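B-agarase (Agarivorans gilvus, PDB 5Z6P) hydrolyses agarose as a member of glycoside hydrolase family 50, probably cleaving its beta-1,4 linkages. Local coordinates at residues F53-A58 against K72-T77; I67-K72 against L190-S195. One frame throughout, in Å; residues are numbered along the deposited sequence.

Interaction 1 (F53-A58 against K72-T77); sequences FSNVEA and KKHFYT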
# COMPACT_ATOMS: atom_id res chain seq x y z
N PHE A 53 -24.36 12.64 -10.66
CA PHE A 53 -24.09 11.34 -10.07
C PHE A 53 -23.65 10.34 -11.12
O PHE A 53 -23.99 10.46 -12.28
CB PHE A 53 -25.33 10.82 -9.34
CG PHE A 53 -25.84 11.75 -8.27
CD1 PHE A 53 -26.71 12.78 -8.57
CD2 PHE A 53 -25.41 11.61 -6.96
CE1 PHE A 53 -27.14 13.64 -7.59
CE2 PHE A 53 -25.86 12.46 -5.97
CZ PHE A 53 -26.72 13.48 -6.29
N SER A 54 -22.86 9.37 -10.68
CA SER A 54 -22.48 8.24 -11.51
C SER A 54 -22.46 6.96 -10.67
O SER A 54 -21.66 6.83 -9.73
CB SER A 54 -21.12 8.47 -12.14
OG SER A 54 -20.59 7.25 -12.62
N ASN A 55 -23.34 6.02 -11.03
CA ASN A 55 -23.52 4.76 -10.31
C ASN A 55 -23.94 5.03 -8.86
O ASN A 55 -23.62 4.28 -7.95
CB ASN A 55 -22.27 3.89 -10.37
CG ASN A 55 -21.84 3.59 -11.80
OD1 ASN A 55 -22.67 3.54 -12.70
ND2 ASN A 55 -20.55 3.41 -12.00
N VAL A 56 -24.68 6.12 -8.71
CA VAL A 56 -25.28 6.53 -7.45
C VAL A 56 -26.73 6.90 -7.67
O VAL A 56 -27.02 7.79 -8.48
CB VAL A 56 -24.56 7.75 -6.83
CG1 VAL A 56 -25.30 8.21 -5.58
CG2 VAL A 56 -23.13 7.40 -6.50
N GLU A 57 -27.63 6.23 -6.95
CA GLU A 57 -29.04 6.61 -6.90
C GLU A 57 -29.29 7.68 -5.84
O GLU A 57 -28.98 7.49 -4.67
CB GLU A 57 -29.90 5.38 -6.61
CG GLU A 57 -29.78 4.32 -7.67
CD GLU A 57 -30.60 3.09 -7.36
OE1 GLU A 57 -31.23 3.03 -6.28
OE2 GLU A 57 -30.62 2.17 -8.21
N ALA A 58 -29.88 8.79 -6.25
CA ALA A 58 -30.02 9.96 -5.38
C ALA A 58 -31.46 10.43 -5.26
O ALA A 58 -32.18 10.55 -6.24
CB ALA A 58 -29.16 11.10 -5.90
N LYS A 72 -21.03 -2.31 -5.10
CA LYS A 72 -20.80 -3.74 -5.22
C LYS A 72 -20.66 -4.12 -6.70
O LYS A 72 -19.76 -4.85 -7.09
CB LYS A 72 -21.91 -4.56 -4.58
CG LYS A 72 -21.67 -6.05 -4.71
CD LYS A 72 -22.67 -6.88 -3.93
CE LYS A 72 -22.45 -8.37 -4.20
NZ LYS A 72 -23.18 -9.21 -3.22
N LYS A 73 -21.57 -3.61 -7.53
CA LYS A 73 -21.49 -3.89 -8.97
C LYS A 73 -20.40 -3.08 -9.64
O LYS A 73 -19.57 -3.61 -10.37
CB LYS A 73 -22.83 -3.62 -9.64
CG LYS A 73 -22.82 -3.93 -11.13
CD LYS A 73 -24.15 -3.60 -11.77
CE LYS A 73 -24.09 -3.76 -13.30
NZ LYS A 73 -25.27 -3.15 -13.98
N HIS A 74 -20.41 -1.77 -9.37
CA HIS A 74 -19.56 -0.81 -10.06
C HIS A 74 -18.32 -0.43 -9.26
O HIS A 74 -18.43 -0.10 -8.09
CB HIS A 74 -20.35 0.45 -10.39
CG HIS A 74 -21.52 0.21 -11.29
ND1 HIS A 74 -21.39 0.07 -12.65
CD2 HIS A 74 -22.84 0.08 -11.02
CE1 HIS A 74 -22.58 -0.14 -13.18
NE2 HIS A 74 -23.48 -0.13 -12.21
N PHE A 75 -17.16 -0.47 -9.89
CA PHE A 75 -15.94 -0.12 -9.18
C PHE A 75 -15.91 1.34 -8.76
O PHE A 75 -15.58 1.63 -7.63
CB PHE A 75 -14.69 -0.44 -10.00
CG PHE A 75 -13.41 -0.30 -9.22
CD1 PHE A 75 -12.93 -1.35 -8.48
CD2 PHE A 75 -12.73 0.90 -9.21
CE1 PHE A 75 -11.75 -1.22 -7.75
CE2 PHE A 75 -11.56 1.04 -8.48
CZ PHE A 75 -11.08 -0.02 -7.74
N TYR A 76 -16.25 2.26 -9.65
CA TYR A 76 -16.30 3.69 -9.30
C TYR A 76 -17.71 4.24 -9.13
O TYR A 76 -18.51 4.19 -10.05
CB TYR A 76 -15.59 4.54 -10.36
CG TYR A 76 -14.12 4.25 -10.48
CD1 TYR A 76 -13.23 4.69 -9.51
CD2 TYR A 76 -13.61 3.54 -11.57
CE1 TYR A 76 -11.88 4.44 -9.61
CE2 TYR A 76 -12.25 3.28 -11.68
CZ TYR A 76 -11.39 3.73 -10.69
OH TYR A 76 -10.04 3.48 -10.78
N THR A 77 -18.01 4.78 -7.96
CA THR A 77 -19.24 5.54 -7.76
C THR A 77 -18.90 6.92 -7.25
O THR A 77 -17.99 7.07 -6.44
CB THR A 77 -20.21 4.85 -6.78
OG1 THR A 77 -19.74 4.97 -5.43
CG2 THR A 77 -20.36 3.41 -7.13
O HOH W 1 -18.04 6.08 -11.98

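Interaction 2 (I67-K72 against L190-S195); sequences IKALSK and LSIHGS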
# COMPACT_ATOMS: atom_id res chain seq x y z
N ILE A 67 -28.32 8.92 -0.71
CA ILE A 67 -27.59 8.30 -1.81
C ILE A 67 -27.38 6.82 -1.56
O ILE A 67 -27.04 6.41 -0.45
CB ILE A 67 -26.20 8.97 -2.07
CG1 ILE A 67 -25.37 9.04 -0.79
CG2 ILE A 67 -26.36 10.36 -2.67
CD1 ILE A 67 -23.92 9.40 -1.04
N LYS A 68 -27.64 6.03 -2.59
CA LYS A 68 -27.27 4.63 -2.62
C LYS A 68 -26.16 4.45 -3.65
O LYS A 68 -26.40 4.56 -4.85
CB LYS A 68 -28.47 3.74 -2.96
CG LYS A 68 -28.12 2.27 -3.01
CD LYS A 68 -29.30 1.37 -3.37
CE LYS A 68 -28.84 -0.08 -3.54
NZ LYS A 68 -29.95 -1.02 -3.79
N ALA A 69 -24.95 4.19 -3.18
CA ALA A 69 -23.84 3.95 -4.08
C ALA A 69 -23.87 2.49 -4.51
O ALA A 69 -23.89 1.59 -3.67
CB ALA A 69 -22.51 4.30 -3.41
N LEU A 70 -23.87 2.27 -5.82
CA LEU A 70 -23.94 0.92 -6.36
C LEU A 70 -22.54 0.37 -6.56
O LEU A 70 -22.15 0.00 -7.66
CB LEU A 70 -24.70 0.92 -7.68
CG LEU A 70 -25.99 1.72 -7.79
CD1 LEU A 70 -26.67 1.44 -9.14
CD2 LEU A 70 -26.94 1.42 -6.63
N SER A 71 -21.79 0.29 -5.47
CA SER A 71 -20.37 0.00 -5.53
C SER A 71 -20.08 -1.49 -5.53
O SER A 71 -19.01 -1.91 -5.93
CB SER A 71 -19.63 0.69 -4.37
OG SER A 71 -20.36 0.55 -3.16
N LYS A 72 -21.03 -2.31 -5.10
CA LYS A 72 -20.80 -3.74 -5.22
C LYS A 72 -20.66 -4.12 -6.70
O LYS A 72 -19.76 -4.85 -7.09
CB LYS A 72 -21.91 -4.56 -4.58
CG LYS A 72 -21.67 -6.05 -4.71
CD LYS A 72 -22.67 -6.88 -3.93
CE LYS A 72 -22.45 -8.37 -4.20
NZ LYS A 72 -23.18 -9.21 -3.22
N LEU A 190 -17.29 13.32 -4.44
CA LEU A 190 -17.49 12.37 -3.36
C LEU A 190 -17.46 10.95 -3.94
O LEU A 190 -18.40 10.54 -4.60
CB LEU A 190 -18.80 12.63 -2.62
CG LEU A 190 -19.25 14.07 -2.34
CD1 LEU A 190 -20.51 14.10 -1.51
CD2 LEU A 190 -18.17 14.92 -1.68
N SER A 191 -16.39 10.22 -3.69
CA SER A 191 -16.13 8.95 -4.35
C SER A 191 -16.19 7.79 -3.37
O SER A 191 -15.62 7.84 -2.27
CB SER A 191 -14.74 8.99 -5.04
OG SER A 191 -14.25 7.69 -5.33
N ILE A 192 -16.91 6.76 -3.77
CA ILE A 192 -16.95 5.51 -3.06
C ILE A 192 -16.53 4.46 -4.07
O ILE A 192 -17.23 4.25 -5.08
CB ILE A 192 -18.35 5.22 -2.47
CG1 ILE A 192 -18.67 6.24 -1.38
CG2 ILE A 192 -18.43 3.82 -1.90
CD1 ILE A 192 -20.13 6.26 -0.99
N HIS A 193 -15.38 3.83 -3.85
CA HIS A 193 -14.86 2.91 -4.84
C HIS A 193 -14.11 1.75 -4.23
O HIS A 193 -13.76 1.77 -3.06
CB HIS A 193 -13.96 3.66 -5.84
CG HIS A 193 -12.59 3.95 -5.33
ND1 HIS A 193 -12.30 5.06 -4.57
CD2 HIS A 193 -11.43 3.27 -5.46
CE1 HIS A 193 -11.02 5.06 -4.26
NE2 HIS A 193 -10.46 3.98 -4.80
N GLY A 194 -13.91 0.71 -5.03
CA GLY A 194 -13.19 -0.47 -4.62
C GLY A 194 -13.88 -1.22 -3.49
O GLY A 194 -13.23 -1.89 -2.69
N SER A 195 -15.19 -1.11 -3.41
CA SER A 195 -15.91 -1.69 -2.29
C SER A 195 -16.52 -3.04 -2.65
O SER A 195 -16.79 -3.31 -3.81
CB SER A 195 -17.00 -0.74 -1.82
OG SER A 195 -17.54 -1.18 -0.60
O HOH W 2 -16.77 -0.36 -5.56
O HOH W 3 -17.74 -5.69 -5.35

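Interaction 1 (F53-A58 against K72-T77)
Asn55 is the centre of this contact, stacking on His74 and resting against Thr77. The polar part gathers at the carbonyl of Tyr76. Asn55 ND2 donates to Tyr76 O over 2.9 Å, with 159° at the hydrogen, and the acceptor lies near the amide plane. Tyr76 O also accepts a hydrogen bond from a water 2.7 Å away, which bonds Ser54 OG as well, so two side chains of the 53-58 segment converge on one carbonyl, one directly and one through solvent.

The second interaction is a stack. With CG beside its own backbone N (chi1 -57°), Asn55 lays its amide over the imidazole of His74, the two planes 14° apart. Asn55 OD1 sits 3.6 Å above the ring centre, while the aliphatic CG of Lys73 lies over the opposite face, offset toward the rim.

Backbone and apolar contacts fill in behind. Thr77 CA approaches Ser54 O at 3.4 Å as a CA-H...O contact, Thr77 CG2 rests 3.8 Å from Asn55 CB, and Val56 CG2 packs 3.9 Å from Thr77 CB. Threonine suits this buried place because its methyl serves the contact while its hydroxyl bonds to Ile192 O.

Asn55 has positive phi, a conformation asparagine tolerates well, and sits at the break between strands 51-54 and 56-61, where Ser54 pairs with Ser78 and Glu57 with Lys68. The bond to Tyr76 fixes the rotation of the amide, and thus the position of OD1 over the imidazole; any positive charge on that ring would probably strengthen the stack.

Interaction 2 (I67-K72 against L190-S195)
The carbonyl oxygen of Ser71 has two partners: His650 NE2 and a water 2.7 Å away that probably donates to it. That water accepts from Ser195 N at 2.8 Å, so it bridges the two segments. A second water spans them further along, donating to Lys72 O at 2.8 Å and to Ser195 O at 3.0 Å. Ser71 O and Ser195 O, 3.4 Å apart, are both acceptors and cannot bond each other, so water supplies donors to each.

Small side chains suit the close approach of the two backbones here. Ser71 OG, tucked between its own N and carbonyl carbon (chi1 43°), bonds Leu197 O and lies 3.8 Å from Ser195 CB. Ser195 OG turns to His199, Glu647 and Leu197 O, so both buried hydroxyls are satisfied outside the segments. The apolar contact is made by Ile192, whose CD1 reaches to 3.9 Å from Ala69 CB; its CG2 branch packs against the hydroxyl of Ser71, 4.0 Å from OG. A bulky isoleucine is thereby matched to a methyl and a serine.

Strands 64-69 and 185-193 are not paired with each other; their side chains meet across the interior, consistent with a beta-sandwich of the carbohydrate-binding-module type, here abutting His650 and Glu647 of the glycosidase part.

From the N terminus, the chain passes the break at 53-58, turns through the hairpin of strands 56-61 and 64-69, where Glu57 O accepts from Lys68 N over 2.9 Å, and leaves by way of 67-72. Interaction 1 closes this short loop as 72-77 comes back to 53-58. Interaction 2 starts within that loop but closes far later, when 190-195 returns after more than a hundred residues without helix, so the two contacts cross, sharing Lys72. Their centres are about 5 Å apart. Strand 76-81 joins them, pairing with 51-54 and with 185-193; backbone bonding of Phe75 with Gly194 extends that link. Together they unite early and late strands of the CBM-like region.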